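Local coordinates for protein beta-galactosidase (Bacteroides thetaiotaomicron, PDB 5MUJ) that probably hydrolyses glycosidic linkages in the plant pectin rhamnogalacturonan II, and binds a glycan derived from its chain B in a central pocket, at residues Thr269-Ala274 and Tyr287-Glu292. Sequence-based numbering, arbitrary orientation.
Sequences TITGDA and YFSAFE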
loop_
_atom_site.group_PDB
_atom_site.type_symbol
_atom_site.label_atom_id
_atom_site.label_comp_id
_atom_site.label_asym_id
_atom_site.label_seq_id
_atom_site.Cartn_x
_atom_site.Cartn_y
_atom_site.Cartn_z
ATOM N N THR A 269 -12.694 -9.606 8.401
ATOM C CA THR A 269 -11.498 -8.822 8.818
ATOM C C THR A 269 -10.524 -8.692 7.662
ATOM O O THR A 269 -10.306 -9.669 6.910
ATOM C CB THR A 269 -10.745 -9.485 9.987
ATOM O OG1 THR A 269 -11.649 -9.639 11.082
ATOM C CG2 THR A 269 -9.521 -8.665 10.435
ATOM N N ILE A 270 -9.920 -7.504 7.547
ATOM C CA ILE A 270 -8.982 -7.215 6.495
ATOM C C ILE A 270 -7.623 -7.110 7.115
ATOM O O ILE A 270 -7.457 -6.424 8.113
ATOM C CB ILE A 270 -9.337 -5.912 5.762
ATOM C CG1 ILE A 270 -10.619 -6.105 4.955
ATOM C CG2 ILE A 270 -8.248 -5.505 4.796
ATOM C CD1 ILE A 270 -11.189 -4.817 4.371
ATOM N N THR A 271 -6.655 -7.752 6.491
ATOM C CA THR A 271 -5.248 -7.588 6.776
ATOM C C THR A 271 -4.637 -7.267 5.420
ATOM O O THR A 271 -4.791 -8.056 4.456
ATOM C CB THR A 271 -4.592 -8.864 7.349
ATOM O OG1 THR A 271 -5.300 -9.300 8.526
ATOM C CG2 THR A 271 -3.094 -8.635 7.669
ATOM N N GLY A 272 -3.952 -6.115 5.336
ATOM C CA GLY A 272 -3.370 -5.787 4.085
ATOM C C GLY A 272 -2.375 -4.656 3.987
ATOM O O GLY A 272 -1.791 -4.200 4.968
ATOM N N ASP A 273 -2.188 -4.267 2.740
ATOM C CA ASP A 273 -1.179 -3.305 2.333
ATOM C C ASP A 273 0.145 -3.488 3.064
ATOM O O ASP A 273 0.666 -2.580 3.701
ATOM C CB ASP A 273 -1.732 -1.872 2.406
ATOM C CG ASP A 273 -2.864 -1.626 1.386
ATOM O OD1 ASP A 273 -3.519 -2.610 0.937
ATOM O OD2 ASP A 273 -3.076 -0.456 0.990
ATOM N N ALA A 274 0.708 -4.668 2.918
ATOM C CA ALA A 274 1.993 -4.998 3.457
ATOM C C ALA A 274 3.077 -4.129 2.815
ATOM O O ALA A 274 3.164 -4.030 1.583
ATOM C CB ALA A 274 2.314 -6.480 3.294
ATOM N N TYR A 287 1.610 -2.898 8.208
ATOM C CA TYR A 287 0.348 -3.343 7.584
ATOM C C TYR A 287 -0.831 -2.645 8.229
ATOM O O TYR A 287 -0.711 -2.113 9.363
ATOM C CB TYR A 287 0.241 -4.874 7.681
ATOM C CG TYR A 287 -0.121 -5.405 9.030
ATOM C CD1 TYR A 287 -1.465 -5.608 9.372
ATOM C CD2 TYR A 287 0.859 -5.737 9.964
ATOM C CE1 TYR A 287 -1.810 -6.123 10.626
ATOM C CE2 TYR A 287 0.524 -6.254 11.209
ATOM C CZ TYR A 287 -0.818 -6.441 11.522
ATOM O OH TYR A 287 -1.139 -6.939 12.758
ATOM N N PHE A 288 -1.969 -2.644 7.546
ATOM C CA PHE A 288 -3.231 -2.185 8.124
ATOM C C PHE A 288 -4.173 -3.347 8.327
ATOM O O PHE A 288 -4.105 -4.407 7.625
ATOM C CB PHE A 288 -3.970 -1.099 7.325
ATOM C CG PHE A 288 -4.963 -1.580 6.262
ATOM C CD1 PHE A 288 -4.528 -1.950 4.971
ATOM C CD2 PHE A 288 -6.340 -1.585 6.491
ATOM C CE1 PHE A 288 -5.408 -2.310 3.993
ATOM C CE2 PHE A 288 -7.254 -2.050 5.499
ATOM C CZ PHE A 288 -6.777 -2.373 4.257
ATOM N N SER A 289 -5.077 -3.130 9.262
ATOM C CA SER A 289 -6.179 -4.035 9.464
ATOM C C SER A 289 -7.458 -3.240 9.613
ATOM O O SER A 289 -7.439 -2.094 10.055
ATOM C CB SER A 289 -5.930 -4.901 10.690
ATOM O OG SER A 289 -6.882 -5.967 10.750
ATOM N N ALA A 290 -8.566 -3.819 9.202
ATOM C CA ALA A 290 -9.887 -3.225 9.380
ATOM C C ALA A 290 -10.844 -4.298 9.838
ATOM O O ALA A 290 -10.666 -5.495 9.476
ATOM C CB ALA A 290 -10.418 -2.548 8.123
ATOM N N PHE A 291 -11.868 -3.887 10.589
ATOM C CA PHE A 291 -12.947 -4.815 11.047
ATOM C C PHE A 291 -12.338 -5.980 11.818
ATOM O O PHE A 291 -12.782 -7.135 11.694
ATOM C CB PHE A 291 -13.826 -5.266 9.878
ATOM C CG PHE A 291 -14.229 -4.139 8.988
ATOM C CD1 PHE A 291 -14.914 -3.048 9.515
ATOM C CD2 PHE A 291 -13.828 -4.100 7.649
ATOM C CE1 PHE A 291 -15.239 -1.959 8.714
ATOM C CE2 PHE A 291 -14.151 -3.013 6.849
ATOM C CZ PHE A 291 -14.846 -1.939 7.386
ATOM N N GLU A 292 -11.330 -5.663 12.627
ATOM C CA GLU A 292 -10.745 -6.592 13.601
ATOM C C GLU A 292 -11.578 -6.517 14.894
ATOM O O GLU A 292 -11.700 -5.458 15.484
ATOM C CB GLU A 292 -9.284 -6.186 13.855
ATOM C CG GLU A 292 -8.554 -6.826 14.998
ATOM C CD GLU A 292 -8.762 -8.327 15.094
ATOM O OE1 GLU A 292 -8.544 -9.020 14.086
ATOM O OE2 GLU A 292 -9.109 -8.799 16.188
#
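F288 lies across G272 and I270 in a worked example of how an antiparallel hairpin can build a binding surface while the strands keep regular antiparallel register from I270 to G272. I270 with A290 and G272 with F288 are hydrogen-bonded pairs, and T271 with S289 is the non-hydrogen-bonded pair between them. The CB of F288 leaves the sheet on the face shared by I270 and A290, and chi1 of 89° sets CG between the backbone N and the carbonyl carbon, bringing the ring over glycine. From there CD1 comes 3.5 Å from G272 O, while G272 N lies under one ring face. CE1 is 3.6 Å from D273 OD1, the carboxylate standing nearly perpendicular to the ring. At the tip, CZ meets I270 CG2 at 3.5 Å.

I270 O is gripped twice, from opposite faces of its carbonyl plane: S289 OG donates at 2.7 Å and A290 N at 3.0 Å. Next to the I270-A290 pair, T269 OG1 donates to F291 O over 2.8 Å and T269 CG2 rests against S289 OG. An alanine here would remove both branches and would probably leave F291 O without its hydroxyl donor and S289 OG without the methyl beside it.

I270, A290 and F291 line the glycan pocket, with F291 touching arabinose and galactose. Five four-stranded antiparallel sheets are consistent with a five-bladed beta-propeller; here 270-279 is the first strand of its blade, probably the one nearest the central axis, 282-290 pairs onward with 299-306, and F288 reaches H333 and K334 on strand 331-340 of another sheet.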